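Lectin CEL-I, N-acetyl-D-galactosamine-specific C-type (Cucumaria echinata, PDB 4WQQ) binds sugars through calcium as a C-type lectin specific for N-acetylgalactosamine, here in a mutant form engineered to recognise mannose. Local coordinates at residues Tyr57-Trp62 against Gly113-Thr118; Asp66-Gln71 against Gln131-Cys136. The protein carries 3 engineered substitutions. All blocks are in the same frame, centred on the assembly; numbering follows the deposited sequence.

Contact 1 of 2, residues Tyr57-Trp62 against Gly113-Thr118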
ATOM      1  N   TYR A  57       1.359  11.743 -16.983  1.00 14.20           N
ATOM      2  CA  TYR A  57       0.929  11.823 -15.571  1.00 14.89           C
ATOM      3  C   TYR A  57       2.143  12.266 -14.730  1.00 15.39           C
ATOM      4  O   TYR A  57       2.107  13.238 -13.968  1.00 14.67           O
ATOM      5  CB  TYR A  57       0.411  10.480 -15.063  1.00 16.09           C
ATOM      6  CG  TYR A  57       0.297  10.552 -13.554  1.00 17.66           C
ATOM      7  CD1 TYR A  57      -0.762  11.196 -12.943  1.00 17.32           C
ATOM      8  CD2 TYR A  57       1.344  10.075 -12.754  1.00 19.91           C
ATOM      9  CE1 TYR A  57      -0.796  11.364 -11.575  1.00 20.72           C
ATOM     10  CE2 TYR A  57       1.310  10.219 -11.396  1.00 19.88           C
ATOM     11  CZ  TYR A  57       0.264  10.854 -10.792  1.00 21.73           C
ATOM     12  OH  TYR A  57       0.282  10.965  -9.400  1.00 23.77           O
ATOM     13  N   VAL A  58       3.256  11.596 -14.978  1.00 14.29           N
ATOM     14  CA  VAL A  58       4.514  11.906 -14.271  1.00 13.85           C
ATOM     15  C   VAL A  58       5.030  13.308 -14.500  1.00 13.09           C
ATOM     16  O   VAL A  58       5.345  14.027 -13.583  1.00 12.84           O
ATOM     17  CB  VAL A  58       5.584  10.840 -14.603  1.00 14.13           C
ATOM     18  CG1 VAL A  58       6.973  11.239 -14.049  1.00 15.34           C
ATOM     19  CG2 VAL A  58       5.183   9.484 -14.065  1.00 15.73           C
ATOM     20  N   PHE A  59       5.071  13.707 -15.763  1.00 12.90           N
ATOM     21  CA  PHE A  59       5.584  14.988 -16.151  1.00 13.78           C
ATOM     22  C   PHE A  59       4.685  16.078 -15.528  1.00 13.69           C
ATOM     23  O   PHE A  59       5.191  17.077 -14.958  1.00 12.96           O
ATOM     24  CB  PHE A  59       5.659  15.045 -17.675  1.00 13.92           C
ATOM     25  CG  PHE A  59       6.075  16.394 -18.198  1.00 15.07           C
ATOM     26  CD1 PHE A  59       7.380  16.785 -18.091  1.00 13.62           C
ATOM     27  CD2 PHE A  59       5.159  17.244 -18.772  1.00 14.44           C
ATOM     28  CE1 PHE A  59       7.790  18.011 -18.556  1.00 15.91           C
ATOM     29  CE2 PHE A  59       5.544  18.502 -19.179  1.00 16.56           C
ATOM     30  CZ  PHE A  59       6.865  18.884 -19.108  1.00 15.78           C
ATOM     31  N   ASN A  60       3.343  15.923 -15.661  1.00 14.97           N
ATOM     32  CA  ASN A  60       2.436  16.955 -15.185  1.00 16.27           C
ATOM     33  C   ASN A  60       2.477  17.075 -13.643  1.00 15.31           C
ATOM     34  O   ASN A  60       2.420  18.179 -13.067  1.00 15.75           O
ATOM     35  CB  ASN A  60       1.020  16.702 -15.733  1.00 18.20           C
ATOM     36  CG  ASN A  60       0.980  16.848 -17.295  1.00 22.93           C
ATOM     37  OD1 ASN A  60       1.618  17.756 -17.859  1.00 27.16           O
ATOM     38  ND2 ASN A  60       0.271  15.944 -17.976  1.00 28.82           N
ATOM     39  N   TYR A  61       2.685  15.942 -12.973  1.00 15.22           N
ATOM     40  CA  TYR A  61       2.770  15.960 -11.523  1.00 13.79           C
ATOM     41  C   TYR A  61       4.020  16.720 -11.066  1.00 13.11           C
ATOM     42  O   TYR A  61       3.971  17.653 -10.240  1.00 13.16           O
ATOM     43  CB  TYR A  61       2.731  14.500 -11.040  1.00 14.33           C
ATOM     44  CG  TYR A  61       3.044  14.221  -9.564  1.00 14.57           C
ATOM     45  CD1 TYR A  61       2.784  15.146  -8.580  1.00 15.98           C
ATOM     46  CD2 TYR A  61       3.623  13.007  -9.187  1.00 14.52           C
ATOM     47  CE1 TYR A  61       3.066  14.891  -7.254  1.00 14.95           C
ATOM     48  CE2 TYR A  61       3.903  12.713  -7.844  1.00 15.97           C
ATOM     49  CZ  TYR A  61       3.660  13.672  -6.880  1.00 16.41           C
ATOM     50  OH  TYR A  61       3.896  13.481  -5.537  1.00 15.11           O
ATOM     51  N   TRP A  62       5.157  16.363 -11.656  1.00 12.86           N
ATOM     52  CA  TRP A  62       6.397  17.021 -11.412  1.00 12.29           C
ATOM     53  C   TRP A  62       6.299  18.558 -11.618  1.00 12.58           C
ATOM     54  O   TRP A  62       6.629  19.350 -10.734  1.00 12.34           O
ATOM     55  CB  TRP A  62       7.477  16.406 -12.316  1.00 11.94           C
ATOM     56  CG  TRP A  62       8.733  17.198 -12.391  1.00 11.64           C
ATOM     57  CD1 TRP A  62       9.337  17.900 -11.377  1.00 12.07           C
ATOM     58  CD2 TRP A  62       9.623  17.281 -13.509  1.00 10.98           C
ATOM     59  NE1 TRP A  62      10.491  18.424 -11.797  1.00 11.62           N
ATOM     60  CE2 TRP A  62      10.697  18.088 -13.105  1.00 12.09           C
ATOM     61  CE3 TRP A  62       9.590  16.792 -14.840  1.00 10.99           C
ATOM     62  CZ2 TRP A  62      11.741  18.421 -13.956  1.00 12.02           C
ATOM     63  CZ3 TRP A  62      10.590  17.141 -15.680  1.00 11.66           C
ATOM     64  CH2 TRP A  62      11.700  17.915 -15.213  1.00 12.38           C
ATOM     65  N   GLY A 113      19.095   7.876 -16.807  1.00 10.36           N
ATOM     66  CA  GLY A 113      17.972   8.502 -17.488  1.00 13.03           C
ATOM     67  C   GLY A 113      17.198   9.540 -16.678  1.00 11.91           C
ATOM     68  O   GLY A 113      17.142   9.457 -15.459  1.00 11.69           O
ATOM     69  N   GLN A 114      16.672  10.570 -17.348  1.00 11.40           N
ATOM     70  CA  GLN A 114      15.956  11.640 -16.702  1.00 11.55           C
ATOM     71  C   GLN A 114      14.976  12.284 -17.717  1.00 10.99           C
ATOM     72  O   GLN A 114      15.249  12.288 -18.919  1.00 11.08           O
ATOM     73  CB  GLN A 114      16.941  12.720 -16.146  1.00 10.97           C
ATOM     74  CG  GLN A 114      17.824  13.349 -17.218  1.00 12.05           C
ATOM     75  CD  GLN A 114      18.885  14.331 -16.752  1.00 11.74           C
ATOM     76  OE1 GLN A 114      19.422  14.997 -17.604  1.00 12.95           O
ATOM     77  NE2 GLN A 114      19.250  14.381 -15.467  1.00 13.49           N
ATOM     78  N   PHE A 115      13.873  12.819 -17.232  1.00 10.68           N
ATOM     79  CA  PHE A 115      13.057  13.761 -18.047  1.00 12.05           C
ATOM     80  C   PHE A 115      13.735  15.129 -18.145  1.00 12.74           C
ATOM     81  O   PHE A 115      14.238  15.692 -17.157  1.00 12.65           O
ATOM     82  CB  PHE A 115      11.696  14.032 -17.372  1.00 12.23           C
ATOM     83  CG  PHE A 115      10.697  12.894 -17.377  1.00 11.60           C
ATOM     84  CD1 PHE A 115      10.988  11.607 -17.768  1.00 12.00           C
ATOM     85  CD2 PHE A 115       9.414  13.160 -16.951  1.00 12.60           C
ATOM     86  CE1 PHE A 115      10.040  10.618 -17.717  1.00 13.19           C
ATOM     87  CE2 PHE A 115       8.439  12.192 -16.964  1.00 13.13           C
ATOM     88  CZ  PHE A 115       8.738  10.922 -17.330  1.00 12.87           C
ATOM     89  N   ARG A 116      13.676  15.721 -19.319  1.00 12.98           N
ATOM     90  CA  ARG A 116      13.758  17.174 -19.478  1.00 14.47           C
ATOM     91  C   ARG A 116      12.460  17.864 -19.033  1.00 12.96           C
ATOM     92  O   ARG A 116      11.416  17.238 -18.979  1.00 13.38           O
ATOM     93  CB  ARG A 116      13.996  17.499 -20.985  1.00 18.23           C
ATOM     94  CG  ARG A 116      15.219  16.784 -21.442  1.00 21.70           C
ATOM     95  CD  ARG A 116      15.943  17.424 -22.564  1.00 32.50           C
ATOM     96  NE  ARG A 116      17.259  17.786 -22.050  1.00 37.24           N
ATOM     97  CZ  ARG A 116      18.436  17.474 -22.621  1.00 41.18           C
ATOM     98  NH1 ARG A 116      18.543  16.770 -23.804  1.00 41.29           N
ATOM     99  NH2 ARG A 116      19.526  17.879 -21.996  1.00 31.09           N
ATOM    100  N   HIS A 117      12.558  19.145 -18.711  1.00 12.66           N
ATOM    101  CA  HIS A 117      11.379  19.894 -18.297  1.00 14.70           C
ATOM    102  C   HIS A 117      10.589  20.374 -19.531  1.00 16.09           C
ATOM    103  O   HIS A 117       9.503  20.933 -19.362  1.00 16.13           O
ATOM    104  CB  HIS A 117      11.687  21.096 -17.388  1.00 14.96           C
ATOM    105  CG  HIS A 117      12.376  22.253 -18.041  1.00 16.27           C
ATOM    106  ND1 HIS A 117      13.730  22.270 -18.328  1.00 17.63           N
ATOM    107  CD2 HIS A 117      11.892  23.465 -18.455  1.00 16.50           C
ATOM    108  CE1 HIS A 117      14.049  23.461 -18.824  1.00 19.17           C
ATOM    109  NE2 HIS A 117      12.952  24.188 -18.919  1.00 17.89           N
ATOM    110  N   THR A 118      11.118  20.101 -20.707  1.00 17.56           N
ATOM    111  CA  THR A 118      10.499  20.568 -21.983  1.00 16.48           C
ATOM    112  C   THR A 118       9.958  19.379 -22.766  1.00 18.25           C
ATOM    113  O   THR A 118      10.235  18.195 -22.446  1.00 15.05           O
ATOM    114  CB  THR A 118      11.537  21.298 -22.803  1.00 16.59           C
ATOM    115  OG1 THR A 118      12.676  20.456 -22.990  1.00 18.43           O
ATOM    116  CG2 THR A 118      11.907  22.534 -22.174  1.00 16.21           C
TER
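The rings of F59, W62 and F115 meet the opposite segment chiefly at their edges. Near the plane of the F59 ring lie the carbonyl oxygens of R116 and H117, the latter 3.3 Å from F59 CZ. R116 O also sits at the edge of the indole, 3.4 Å from W62 CZ3, so two aromatic rims converge on one peptide oxygen. The edge of the F115 ring receives the backbone N of F59 and W62 CE3, while V58 CG1 comes in obliquely, 3.4 Å from F115 CE2. T118 CG2 lies over the rim of one face of the H117 ring.

V58 and F115 cross at about a right angle, whereas W62 and F115 run past each other in opposite directions, the six-membered end of the indole against F115 CB at 3.7 Å from CZ3. The indole of W62 reaches across to H117 because chi1 (167°) sets CG opposite the backbone N, and W62 CH2 lies 3.7 Å from H117 CA. Beyond these segments, the ring of W123 meets that of F115, with planes about 10° apart, and W62 NE1 donates to D66 OD2.

The axes of segments 57-62 and 113-116 approach to 10.5 Å, and V58 and the aromatic side chains bridge the gap. R116 leaves the strand away from the helix, and its NH2 makes a weak hydrogen bond to O1 of the mannose. The chemistry is therefore divided along segment 113-118: apolar packing, with ring C-H edges turned to carbonyl oxygens, backs a residue whose charged end serves the sugar site.

Contact 2 of 2, residues Asp66-Gln71 against Gln131-Cys136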
ATOM      1  N   ASP A  66       7.238  21.671  -9.261  1.00 15.15           N
ATOM      2  CA  ASP A  66       8.549  22.247  -9.529  1.00 15.59           C
ATOM      3  C   ASP A  66       8.493  23.052 -10.830  1.00 15.63           C
ATOM      4  O   ASP A  66       8.299  22.517 -11.940  1.00 15.47           O
ATOM      5  CB  ASP A  66       9.564  21.101  -9.636  1.00 15.40           C
ATOM      6  CG  ASP A  66      10.972  21.549  -9.985  1.00 15.82           C
ATOM      7  OD1 ASP A  66      11.345  22.759  -9.854  1.00 15.53           O
ATOM      8  OD2 ASP A  66      11.788  20.646 -10.364  1.00 16.00           O
ATOM      9  N   SER A  67       8.645  24.363 -10.689  1.00 16.21           N
ATOM     10  CA  SER A  67       8.686  25.199 -11.867  1.00 16.62           C
ATOM     11  C   SER A  67      10.083  25.515 -12.363  1.00 18.03           C
ATOM     12  O   SER A  67      10.240  26.279 -13.318  1.00 20.19           O
ATOM     13  CB  SER A  67       7.906  26.497 -11.578  1.00 15.78           C
ATOM     14  OG  SER A  67       8.531  27.217 -10.567  1.00 18.24           O
ATOM     15  N   GLN A  68      11.123  24.942 -11.747  1.00 18.52           N
ATOM     16  CA  GLN A  68      12.478  25.340 -12.091  1.00 18.95           C
ATOM     17  C   GLN A  68      12.931  24.619 -13.366  1.00 17.73           C
ATOM     18  O   GLN A  68      12.520  23.508 -13.592  1.00 17.93           O
ATOM     19  CB  GLN A  68      13.451  25.051 -10.955  1.00 19.86           C
ATOM     20  CG  GLN A  68      13.197  25.776  -9.657  1.00 21.49           C
ATOM     21  CD  GLN A  68      14.137  25.320  -8.575  1.00 23.92           C
ATOM     22  OE1 GLN A  68      14.596  24.142  -8.556  1.00 24.58           O
ATOM     23  NE2 GLN A  68      14.437  26.244  -7.623  1.00 27.67           N
ATOM     24  N   ALA A  69      13.788  25.243 -14.167  1.00 17.21           N
ATOM     25  CA  ALA A  69      14.381  24.568 -15.338  1.00 16.79           C
ATOM     26  C   ALA A  69      15.366  23.486 -14.790  1.00 18.08           C
ATOM     27  O   ALA A  69      16.071  23.704 -13.840  1.00 21.06           O
ATOM     28  CB  ALA A  69      15.081  25.524 -16.235  1.00 18.95           C
ATOM     29  N   GLY A  70      15.224  22.289 -15.273  1.00 16.72           N
ATOM     30  CA  GLY A  70      15.993  21.169 -14.692  1.00 14.91           C
ATOM     31  C   GLY A  70      15.380  19.906 -15.113  1.00 13.56           C
ATOM     32  O   GLY A  70      14.536  19.866 -15.983  1.00 14.69           O
ATOM     33  N   GLN A  71      15.870  18.818 -14.526  1.00 13.10           N
ATOM     34  CA  GLN A  71      15.506  17.515 -14.954  1.00 12.49           C
ATOM     35  C   GLN A  71      14.973  16.707 -13.778  1.00 12.38           C
ATOM     36  O   GLN A  71      15.049  17.120 -12.611  1.00 12.50           O
ATOM     37  CB  GLN A  71      16.727  16.795 -15.609  1.00 14.24           C
ATOM     38  CG  GLN A  71      17.206  17.392 -16.950  1.00 15.13           C
ATOM     39  CD  GLN A  71      18.026  18.639 -16.774  1.00 16.57           C
ATOM     40  OE1 GLN A  71      18.983  18.704 -15.966  1.00 18.68           O
ATOM     41  NE2 GLN A  71      17.681  19.673 -17.530  1.00 16.45           N
ATOM     42  N   GLN A 131      23.021  16.246 -11.295  1.00 14.25           N
ATOM     43  CA  GLN A 131      22.005  16.259 -10.272  1.00 14.58           C
ATOM     44  C   GLN A 131      20.662  16.658 -10.889  1.00 12.97           C
ATOM     45  O   GLN A 131      20.624  17.365 -11.877  1.00 13.44           O
ATOM     46  CB  GLN A 131      22.387  17.192  -9.109  1.00 18.00           C
ATOM     47  CG  GLN A 131      23.699  16.751  -8.452  1.00 19.04           C
ATOM     48  CD  GLN A 131      23.895  17.062  -6.985  1.00 23.22           C
ATOM     49  OE1 GLN A 131      25.017  16.904  -6.461  1.00 29.98           O
ATOM     50  NE2 GLN A 131      22.886  17.494  -6.315  1.00 20.11           N
ATOM     51  N   ALA A 132      19.572  16.189 -10.268  1.00 12.26           N
ATOM     52  CA  ALA A 132      18.235  16.357 -10.722  1.00 11.85           C
ATOM     53  C   ALA A 132      17.292  16.095  -9.580  1.00 12.18           C
ATOM     54  O   ALA A 132      17.717  15.563  -8.558  1.00 10.78           O
ATOM     55  CB  ALA A 132      17.880  15.454 -11.908  1.00 11.72           C
ATOM     56  N   LYS A 133      16.010  16.454  -9.801  1.00 11.54           N
ATOM     57  CA  LYS A 133      14.923  16.138  -8.874  1.00 12.27           C
ATOM     58  C   LYS A 133      14.598  14.644  -9.058  1.00 11.13           C
ATOM     59  O   LYS A 133      15.188  14.031  -9.946  1.00 11.53           O
ATOM     60  CB  LYS A 133      13.719  17.027  -9.108  1.00 14.34           C
ATOM     61  CG  LYS A 133      14.066  18.493  -9.180  1.00 14.88           C
ATOM     62  CD  LYS A 133      14.654  19.052  -7.899  1.00 14.60           C
ATOM     63  CE  LYS A 133      15.020  20.568  -8.091  1.00 17.37           C
ATOM     64  NZ  LYS A 133      13.803  21.387  -8.360  1.00 18.07           N
ATOM     65  N   TYR A 134      13.720  14.056  -8.253  1.00 11.55           N
ATOM     66  CA  TYR A 134      13.393  12.649  -8.487  1.00 11.08           C
ATOM     67  C   TYR A 134      11.967  12.307  -8.103  1.00 11.32           C
ATOM     68  O   TYR A 134      11.322  12.999  -7.378  1.00 11.87           O
ATOM     69  CB  TYR A 134      14.423  11.712  -7.846  1.00 11.22           C
ATOM     70  CG  TYR A 134      14.472  11.764  -6.346  1.00 10.38           C
ATOM     71  CD1 TYR A 134      15.192  12.731  -5.686  1.00 11.16           C
ATOM     72  CD2 TYR A 134      13.830  10.759  -5.567  1.00 11.77           C
ATOM     73  CE1 TYR A 134      15.255  12.719  -4.319  1.00 11.28           C
ATOM     74  CE2 TYR A 134      13.873  10.754  -4.218  1.00 11.30           C
ATOM     75  CZ  TYR A 134      14.572  11.733  -3.573  1.00 11.10           C
ATOM     76  OH  TYR A 134      14.670  11.778  -2.175  1.00 13.40           O
ATOM     77  N   MET A 135      11.526  11.215  -8.667  1.00 12.17           N
ATOM     78  CA  MET A 135      10.190  10.717  -8.434  1.00 14.38           C
ATOM     79  C   MET A 135      10.264   9.212  -8.105  1.00 12.68           C
ATOM     80  O   MET A 135      10.904   8.429  -8.833  1.00 14.51           O
ATOM     81  CB  MET A 135       9.472  10.866  -9.754  1.00 17.02           C
ATOM     82  CG  MET A 135       8.115  10.256  -9.883  1.00 21.86           C
ATOM     83  SD  MET A 135       6.817  11.378  -9.439  1.00 24.40           S
ATOM     84  CE  MET A 135       7.015  12.917 -10.445  1.00 20.61           C
ATOM     85  N   CYS A 136       9.528   8.814  -7.088  1.00 12.03           N
ATOM     86  CA  CYS A 136       9.420   7.416  -6.743  1.00 11.51           C
ATOM     87  C   CYS A 136       8.054   6.845  -7.109  1.00 11.28           C
ATOM     88  O   CYS A 136       7.088   7.599  -7.310  1.00 10.26           O
ATOM     89  CB  CYS A 136       9.639   7.204  -5.257  1.00 12.46           C
ATOM     90  SG  CYS A 136      11.140   8.021  -4.605  1.00 13.30           S
TER
HETATM   91  O   HOH W   1      20.695  16.741 -14.658  1.00 10.93           O
HETATM   92  O   HOH W   2      18.180  19.276 -12.710  1.00 17.81           O
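A buried salt bridge between D66 and K133, joined by a backbone hydrogen bond from K133 to Q71, fastens the loop that leaves helix 52-65 to residues A132 and K133 of strand 132-140 within the C-type lectin domain. The ammonium group of K133 is the focus. Its NZ lies 2.9 Å from D66 OD2, a salt bridge whose hydrogen bond is weak, and donates to Q68 OE1, also at 2.9 Å, from 32° out of the amide carbonyl plane. N20 OD1 takes a further bond from NZ, which thus has three oxygen partners; this surrounding probably favours the charged form of the lysine.

D66 and K133 approach from opposite directions, while the extended Q68 side chain comes across the lysine at about a right angle. Bends at chi2 (-63°) and chi4 (64°) fold the K133 chain so that NZ comes to D66 OD2 and Q68 OE1; nearer the backbone, K133 CG lies 3.4 Å from D66 OD2. The other carboxylate oxygen closes an Asx turn: D66 OD1 accepts from Q68 N at 2.9 Å, met from above the carboxylate plane, so the same aspartate shapes the loop and pairs with the lysine.

Farther along, K133 N donates to Q71 O over 3.0 Å, and A132 CB packs against that oxygen. Two waters extend the join to Q131 O: one also donates to Q71 OE1, and the other accepts from Q71 N.

The K133 bond to Q71 is followed by one between K133 and W73, part of the parallel pairing of strands 71-77 and 132-140. On the far edge, strand 14-23 pairs antiparallel with 132-140, F18 touching K133, while Y134 turns away from the loop to pack on helix 25-34.

From the N terminus, the chain runs through helix 52-65, which supplies 57-62, and then directly into the loop 66-71. Strand 71-77 follows, and after a long excursion the chain returns in 113-118 to close contact 1 across 50 intervening residues. Strand 123-126 comes next, and 131-136 closes contact 2 over a span of 59. The segments alternate, so the two closures cross. Both reach the same sheet: contact 1 lays the helix over strand 112-116, contact 2 ties the loop after that helix to strand 132-140. They touch directly where Q71 CB packs 3.1 Å from F115 O and H117 meets A69.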